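Local coordinates for protein peptidase M28 (Shewanella amazonensis SB2B, PDB 3IIB) that probably acts as a zinc-dependent carboxypeptidase or dipeptidase of family M28, working as a homodimer with two metal ions in each active site, at residues A301-E304 with L305-G309; K145-G148 with Q149-G153; F398-H402 with T403-T407. All coordinates share one frame; numbering follows the deposited sequence. Where two conformers were deposited one is given.

Contact 1. Residues A301-E304 with L305-G309. With ZN (zinc ion), chain B.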
loop_
_atom_site.group_PDB
_atom_site.type_symbol
_atom_site.label_atom_id
_atom_site.label_comp_id
_atom_site.label_asym_id
_atom_site.label_seq_id
_atom_site.Cartn_x
_atom_site.Cartn_y
_atom_site.Cartn_z
ATOM N N ALA A 301 -18.528 -4.495 21.214
ATOM C CA ALA A 301 -17.961 -3.166 21.277
ATOM C C ALA A 301 -16.516 -3.183 21.754
ATOM O O ALA A 301 -16.124 -3.964 22.630
ATOM C CB ALA A 301 -18.803 -2.253 22.272
ATOM N N ALA A 302 -15.750 -2.246 21.202
ATOM C CA ALA A 302 -14.501 -1.795 21.772
ATOM C C ALA A 302 -13.513 -2.938 21.999
ATOM O O ALA A 302 -12.776 -2.950 22.966
ATOM C CB ALA A 302 -14.768 -0.976 23.056
ATOM N N GLU A 303 -13.488 -3.891 21.078
ATOM C CA GLU A 303 -12.480 -4.961 21.146
ATOM C C GLU A 303 -11.065 -4.401 21.034
ATOM O O GLU A 303 -10.170 -4.858 21.721
ATOM C CB GLU A 303 -12.750 -6.028 20.077
ATOM C CG GLU A 303 -11.798 -7.218 20.153
ATOM C CD GLU A 303 -10.478 -7.008 19.428
ATOM O OE1 GLU A 303 -10.380 -6.051 18.639
ATOM O OE2 GLU A 303 -9.547 -7.815 19.627
ATOM N N GLU A 304 -10.873 -3.423 20.159
ATOM C CA GLU A 304 -9.554 -2.836 19.876
ATOM C C GLU A 304 -8.941 -2.139 21.080
ATOM O O GLU A 304 -7.730 -1.991 21.155
ATOM C CB GLU A 304 -9.641 -1.844 18.702
ATOM C CG GLU A 304 -10.205 -2.395 17.382
ATOM C CD GLU A 304 -9.253 -3.342 16.672
ATOM O OE1 GLU A 304 -8.201 -3.702 17.247
ATOM O OE2 GLU A 304 -9.558 -3.662 15.507
ATOM N N LEU A 305 -9.787 -1.743 22.030
ATOM C CA LEU A 305 -9.342 -1.021 23.202
ATOM C C LEU A 305 -9.130 -1.952 24.407
ATOM O O LEU A 305 -9.031 -1.480 25.535
ATOM C CB LEU A 305 -10.336 0.084 23.556
ATOM C CG LEU A 305 -10.677 1.035 22.396
ATOM C CD1 LEU A 305 -11.573 2.169 22.969
ATOM C CD2 LEU A 305 -9.431 1.601 21.694
ATOM N N GLY A 306 -9.058 -3.260 24.180
ATOM C CA GLY A 306 -8.844 -4.200 25.268
ATOM C C GLY A 306 -10.022 -5.093 25.615
ATOM O O GLY A 306 -10.275 -5.383 26.790
ATOM N N LEU A 307 -10.718 -5.586 24.596
ATOM C CA LEU A 307 -11.833 -6.509 24.826
ATOM C C LEU A 307 -12.886 -5.939 25.774
ATOM O O LEU A 307 -13.511 -6.667 26.498
ATOM C CB LEU A 307 -11.363 -7.857 25.380
ATOM C CG LEU A 307 -10.078 -8.458 24.846
ATOM C CD1 LEU A 307 -9.794 -9.823 25.542
ATOM C CD2 LEU A 307 -10.142 -8.563 23.335
ATOM N N LEU A 308 -13.103 -4.633 25.762
ATOM C CA LEU A 308 -14.008 -4.042 26.738
ATOM C C LEU A 308 -15.441 -4.582 26.635
ATOM O O LEU A 308 -16.070 -4.845 27.638
ATOM C CB LEU A 308 -14.019 -2.509 26.613
ATOM C CG LEU A 308 -12.645 -1.837 26.765
ATOM C CD1 LEU A 308 -12.780 -0.320 26.663
ATOM C CD2 LEU A 308 -11.919 -2.248 28.056
ATOM N N GLY A 309 -15.965 -4.720 25.416
ATOM C CA GLY A 309 -17.283 -5.294 25.254
ATOM C C GLY A 309 -17.348 -6.758 25.625
ATOM O O GLY A 309 -18.299 -7.179 26.254
HETATM ZN ZN ZN B . -7.753 -5.157 15.625
HETATM O O HOH W 1 -8.916 -6.703 16.524
HETATM O O HOH W 2 -6.331 -6.594 16.307
#
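Glu303 O takes two backbone N-H groups, Gly306 N at 3.1 Å and Leu307 N at 3.0 Å. Both come from the same face of its carbonyl; the Leu307 bond is nearly straight (174°). Ala302 O accepts from Leu308 N at 3.3 Å and more weakly from Leu305 N, and a weak bond joins Gly309 N to Ala301 O. A CB on Gly306 would press against the preceding carbonyl oxygen, and one on Gly309 would strike Ala301 O.

Side chains pack beside the turn: Ala302 CB meets Leu308 CB at 3.9 Å, an apolar pair, while Leu307 CD2 runs alongside Glu303, 3.8 Å from its CG.

Glu304 is the ligand here, gripping zinc with OE1 at 2.2 Å and OE2 at 2.4 Å, together with Asp269 and His402. Glu303 CG is anti to the backbone N (chi1 -176°) and the chain bends at chi2, bringing OE1 round to accept from a zinc-bound water at 2.7 Å; Glu303 also lies close to the second zinc ion, which it binds in another structure of this protein.

The turn links strand 293-300 to helix 308-316, with Leu307 as N-cap; strand 62-84 covers Ala302 and Leu308, and His257 of strand 247-257 meets both glutamates.

Contact 2. Residues K145-G148 with Q149-G153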
loop_
_atom_site.group_PDB
_atom_site.type_symbol
_atom_site.label_atom_id
_atom_site.label_comp_id
_atom_site.label_asym_id
_atom_site.label_seq_id
_atom_site.Cartn_x
_atom_site.Cartn_y
_atom_site.Cartn_z
ATOM N N LYS A 145 1.255 -16.244 14.199
ATOM C CA LYS A 145 2.121 -16.380 15.357
ATOM C C LYS A 145 3.248 -15.340 15.354
ATOM O O LYS A 145 3.753 -15.000 16.424
ATOM C CB LYS A 145 2.691 -17.804 15.503
ATOM C CG LYS A 145 3.722 -18.190 14.491
ATOM C CD LYS A 145 4.306 -19.582 14.735
ATOM C CE LYS A 145 3.377 -20.690 14.225
ATOM N NZ LYS A 145 3.084 -20.642 12.746
ATOM N N GLY A 146 3.619 -14.832 14.174
ATOM C CA GLY A 146 4.586 -13.739 14.091
ATOM C C GLY A 146 4.126 -12.455 14.771
ATOM O O GLY A 146 4.879 -11.827 15.498
ATOM N N TYR A 147 2.880 -12.078 14.543
ATOM C CA TYR A 147 2.270 -10.945 15.234
ATOM C C TYR A 147 2.356 -11.110 16.755
ATOM O O TYR A 147 2.721 -10.171 17.505
ATOM C CB TYR A 147 0.843 -10.795 14.750
ATOM C CG TYR A 147 0.092 -9.687 15.389
ATOM C CD1 TYR A 147 0.189 -8.409 14.897
ATOM C CD2 TYR A 147 -0.720 -9.901 16.498
ATOM C CE1 TYR A 147 -0.508 -7.368 15.479
ATOM C CE2 TYR A 147 -1.436 -8.849 17.090
ATOM C CZ TYR A 147 -1.300 -7.577 16.562
ATOM O OH TYR A 147 -2.004 -6.522 17.115
ATOM N N GLY A 148 2.112 -12.333 17.203
ATOM C CA GLY A 148 2.164 -12.661 18.630
ATOM C C GLY A 148 3.539 -12.391 19.236
ATOM O O GLY A 148 3.654 -12.030 20.400
ATOM N N GLN A 149 4.587 -12.554 18.445
ATOM C CA GLN A 149 5.938 -12.345 18.946
ATOM C C GLN A 149 6.332 -10.865 18.976
ATOM O O GLN A 149 7.127 -10.453 19.837
ATOM C CB GLN A 149 6.951 -13.153 18.137
ATOM C CG GLN A 149 6.936 -14.652 18.480
ATOM C CD GLN A 149 7.354 -14.937 19.916
ATOM O OE1 GLN A 149 6.587 -15.505 20.697
ATOM N NE2 GLN A 149 8.568 -14.520 20.278
ATOM N N THR A 150 5.777 -10.049 18.071
ATOM C CA THR A 150 6.220 -8.635 17.976
ATOM C C THR A 150 5.245 -7.585 18.498
ATOM O O THR A 150 5.653 -6.435 18.778
ATOM C CB THR A 150 6.556 -8.285 16.519
ATOM O OG1 THR A 150 5.396 -8.514 15.708
ATOM C CG2 THR A 150 7.763 -9.164 16.040
ATOM N N ALA A 151 3.994 -7.979 18.677
ATOM C CA ALA A 151 2.946 -7.026 19.046
ATOM C C ALA A 151 3.222 -6.272 20.340
ATOM O O ALA A 151 2.840 -5.089 20.479
ATOM C CB ALA A 151 1.568 -7.699 19.071
ATOM N N SER A 152 3.923 -6.918 21.286
ATOM C CA SER A 152 4.194 -6.273 22.575
ATOM C C SER A 152 5.071 -5.032 22.448
ATOM O O SER A 152 4.945 -4.118 23.257
ATOM C CB SER A 152 4.745 -7.287 23.585
ATOM O OG SER A 152 5.978 -7.814 23.133
ATOM N N GLY A 153 5.892 -4.961 21.396
ATOM C CA GLY A 153 6.624 -3.732 21.082
ATOM C C GLY A 153 5.688 -2.545 20.961
ATOM O O GLY A 153 6.022 -1.439 21.397
HETATM O O HOH W 3 4.164 -9.785 21.589
#
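Gln149 N lies between two carbonyl oxygens of the preceding turn, Lys145 O and Gly146 O, with a weak bond to each. A long polar residue suits this solvent-exposed side of the helix.

Thr150 N donates to Gly146 O at 3.3 Å, in the carbonyl plane, and weakly to Tyr147 O. The hydroxyl OG1 stands between the backbone N and the carbonyl carbon (chi1 58°), turned back toward the preceding turn, and its stronger partner is the hydroxyl of Thr138. A threonine thus serves both helix and neighbouring loop, since its methyl-bearing side chain also packs on Ala136 and Ile174.

Ala151 makes the central side-chain contact. Its N bonds Tyr147 O at 2.8 Å, nearly along the C=O axis, and its CB sits over one face of the Tyr147 ring, 3.9 Å from the centroid and 17° off the normal: a CH-pi contact. Tyr147 CG is anti to the backbone N (chi1 179°), which carries the ring along the helix beneath the residue four positions on. Ala151 CB also lies only 3.1 Å from Tyr147 O, so a side chain as small as a methyl suits the place between the ring and the helix backbone.

At Ser152 the helix kinks, and a water fills in for the missing direct bond: it donates to Gly148 O at 2.6 Å and accepts from Ser152 N at 2.9 Å. Gly153 N, which also misses the bond to the turn before, reaches just three residues back, to Thr150 O.

All this is the first part of helix 145-163, the crossover helix of a beta-alpha-beta unit between strands 131-134 and 168-172; the Tyr147 ring stacks on Phe398 and meets His401, outside the helix, while its hydroxyl bonds Arg154 of the same helix.

Contact 3. Residues F398-H402 with T403-T407. With ZN (zinc ion), chain B.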
loop_
_atom_site.group_PDB
_atom_site.type_symbol
_atom_site.label_atom_id
_atom_site.label_comp_id
_atom_site.label_asym_id
_atom_site.label_seq_id
_atom_site.Cartn_x
_atom_site.Cartn_y
_atom_site.Cartn_z
ATOM N N PHE A 398 -1.906 -9.604 8.214
ATOM C CA PHE A 398 -1.071 -8.528 8.751
ATOM C C PHE A 398 -0.393 -7.666 7.700
ATOM O O PHE A 398 0.367 -6.740 8.039
ATOM C CB PHE A 398 -0.107 -9.080 9.820
ATOM C CG PHE A 398 -0.837 -9.626 11.044
ATOM C CD1 PHE A 398 -1.493 -8.758 11.912
ATOM C CD2 PHE A 398 -0.953 -10.967 11.254
ATOM C CE1 PHE A 398 -2.189 -9.218 12.989
ATOM C CE2 PHE A 398 -1.642 -11.441 12.336
ATOM C CZ PHE A 398 -2.289 -10.555 13.207
ATOM N N ASP A 399 -0.692 -7.903 6.429
ATOM C CA ASP A 399 -0.396 -6.904 5.387
ATOM C C ASP A 399 -1.319 -5.689 5.478
ATOM O O ASP A 399 -0.920 -4.601 5.073
ATOM C CB ASP A 399 -0.489 -7.467 3.998
ATOM C CG ASP A 399 0.516 -8.579 3.733
ATOM O OD1 ASP A 399 1.478 -8.755 4.508
ATOM O OD2 ASP A 399 0.336 -9.274 2.721
ATOM N N TYR A 400 -2.530 -5.874 5.996
ATOM C CA TYR A 400 -3.538 -4.808 5.960
ATOM C C TYR A 400 -4.099 -4.422 7.304
ATOM O O TYR A 400 -4.565 -3.287 7.456
ATOM C CB TYR A 400 -4.691 -5.171 5.012
ATOM C CG TYR A 400 -4.250 -5.860 3.755
ATOM C CD1 TYR A 400 -3.472 -5.195 2.812
ATOM C CD2 TYR A 400 -4.633 -7.167 3.490
ATOM C CE1 TYR A 400 -3.065 -5.834 1.645
ATOM C CE2 TYR A 400 -4.220 -7.806 2.345
ATOM C CZ TYR A 400 -3.448 -7.134 1.424
ATOM O OH TYR A 400 -3.061 -7.768 0.270
ATOM N N HIS A 401 -4.065 -5.354 8.271
ATOM C CA HIS A 401 -4.537 -5.147 9.641
ATOM C C HIS A 401 -4.037 -3.832 10.183
ATOM O O HIS A 401 -2.875 -3.612 10.172
ATOM C CB HIS A 401 -4.003 -6.319 10.460
ATOM C CG HIS A 401 -4.146 -6.207 11.941
ATOM N ND1 HIS A 401 -3.112 -5.773 12.751
ATOM C CD2 HIS A 401 -5.143 -6.595 12.774
ATOM C CE1 HIS A 401 -3.498 -5.852 14.010
ATOM N NE2 HIS A 401 -4.707 -6.387 14.053
ATOM N N HIS A 402 -4.947 -2.975 10.660
ATOM C CA HIS A 402 -4.599 -1.749 11.352
ATOM C C HIS A 402 -3.897 -0.694 10.503
ATOM O O HIS A 402 -3.243 0.254 11.053
ATOM C CB HIS A 402 -3.808 -2.051 12.629
ATOM C CG HIS A 402 -4.609 -2.699 13.715
ATOM N ND1 HIS A 402 -4.166 -2.751 15.033
ATOM C CD2 HIS A 402 -5.781 -3.385 13.685
ATOM C CE1 HIS A 402 -5.062 -3.403 15.760
ATOM N NE2 HIS A 402 -6.050 -3.787 14.972
ATOM N N THR A 403 -4.056 -0.808 9.180
ATOM C CA THR A 403 -3.589 0.212 8.234
ATOM C C THR A 403 -4.716 0.936 7.541
ATOM O O THR A 403 -5.874 0.456 7.540
ATOM C CB THR A 403 -2.717 -0.414 7.113
ATOM O OG1 THR A 403 -3.570 -1.153 6.214
ATOM C CG2 THR A 403 -1.599 -1.308 7.726
ATOM N N PRO A 404 -4.393 2.049 6.853
ATOM C CA PRO A 404 -5.379 2.625 5.922
ATOM C C PRO A 404 -5.768 1.733 4.751
ATOM O O PRO A 404 -6.697 2.071 4.030
ATOM C CB PRO A 404 -4.701 3.905 5.410
ATOM C CG PRO A 404 -3.622 4.219 6.478
ATOM C CD PRO A 404 -3.183 2.896 6.985
ATOM N N ASN A 405 -5.016 0.651 4.547
ATOM C CA ASN A 405 -5.259 -0.289 3.496
ATOM C C ASN A 405 -6.243 -1.387 3.892
ATOM O O ASN A 405 -6.533 -2.256 3.077
ATOM C CB ASN A 405 -3.932 -0.906 3.067
ATOM C CG ASN A 405 -3.809 -1.104 1.582
ATOM O OD1 ASN A 405 -4.611 -0.604 0.783
ATOM N ND2 ASN A 405 -2.756 -1.849 1.183
ATOM N N ASP A 406 -6.800 -1.349 5.107
ATOM C CA ASP A 406 -7.855 -2.306 5.507
ATOM C C ASP A 406 -9.201 -1.883 4.924
ATOM O O ASP A 406 -10.026 -1.213 5.588
ATOM C CB ASP A 406 -7.928 -2.474 7.021
ATOM C CG ASP A 406 -8.956 -3.508 7.414
ATOM O OD1 ASP A 406 -9.481 -4.130 6.463
ATOM O OD2 ASP A 406 -9.215 -3.723 8.621
ATOM N N THR A 407 -9.379 -2.262 3.663
ATOM C CA THR A 407 -10.507 -1.815 2.851
ATOM C C THR A 407 -11.205 -3.006 2.212
ATOM O O THR A 407 -10.657 -4.110 2.152
ATOM C CB THR A 407 -10.057 -0.793 1.753
ATOM O OG1 THR A 407 -9.071 -1.378 0.915
ATOM C CG2 THR A 407 -9.483 0.492 2.361
HETATM ZN ZN ZN B . -7.753 -5.157 15.625
HETATM O O HOH W 4 -0.704 -2.747 2.971
HETATM O O HOH W 2 -6.331 -6.594 16.307
HETATM O O HOH W 5 -7.807 -2.620 10.540
HETATM O O HOH W 1 -8.916 -6.703 16.524
#
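Tyr400 O is gripped twice by Thr403, by OG1 at 2.7 Å and by the backbone N at 3.1 Å, both from the same face of its carbonyl. The N-H bond closes a type II turn that presents His401 and His402 at its corner. His402 NE2 binds zinc at 2.3 Å. The two imidazoles lie against one another: His401 CE1 sits 3.2 Å above the plane of the His402 ring, over its centre. His401 does not bind the metal; its NE2 instead hydrogen-bonds a zinc-bound water, which lies at the edge of the ring and in its plane, and Phe398 covers its opposite face.

The next shell sets the turn. Thr403 OG1, placed between the backbone N and the carbonyl carbon by chi1 of 73°, gives its proton to Tyr400 O and accepts from Asn405 N at 2.9 Å, making an ST turn. A valine here has no hydroxyl, so Tyr400 O would keep one donor and Asn405 N would lose its acceptor, which would probably slacken the loop behind His402. Asp406 works through a water that donates to its OD2 at 2.6 Å and accepts from His402 N, while its carboxylate also receives the backbone N-H groups of Ile268 and Asp269.

Farther out, Asn405 ND2 comes to the edge of the Tyr400 ring, 3.8 Å from CD1, with ring and amide planes 80° apart. That amide also bonds Arg180 and Asp179 of the second subunit, so the loop reaches from the zinc to the dimer interface.

This loop runs from strand 387-392 to helix 413-432 and packs on the start of helix 267-285, where Ile268 meets Tyr400 and zinc-binding Asp269 touches His401.

Contact 3 is buried, contact 1 partly so, and contact 2 lies at the surface. Contacts 1 and 3 share one zinc ion and its two waters: Glu304 OE1 and His402 NE2 come within 3.1 Å, one segment supplying a carboxylate and the other an imidazole. Contact 1 is a turn leading into helix 308-316, contact 3 an irregular loop; in both, turns aim ligands. Contact 2 is instead a helix, built mostly of backbone bonds and one methyl-on-ring contact; it does not touch contact 1, yet meets contact 3 where Tyr147 packs on Phe398 and His401, joining the helix to the metal site at second hand. Among the three, contact 3 alone meets the second subunit.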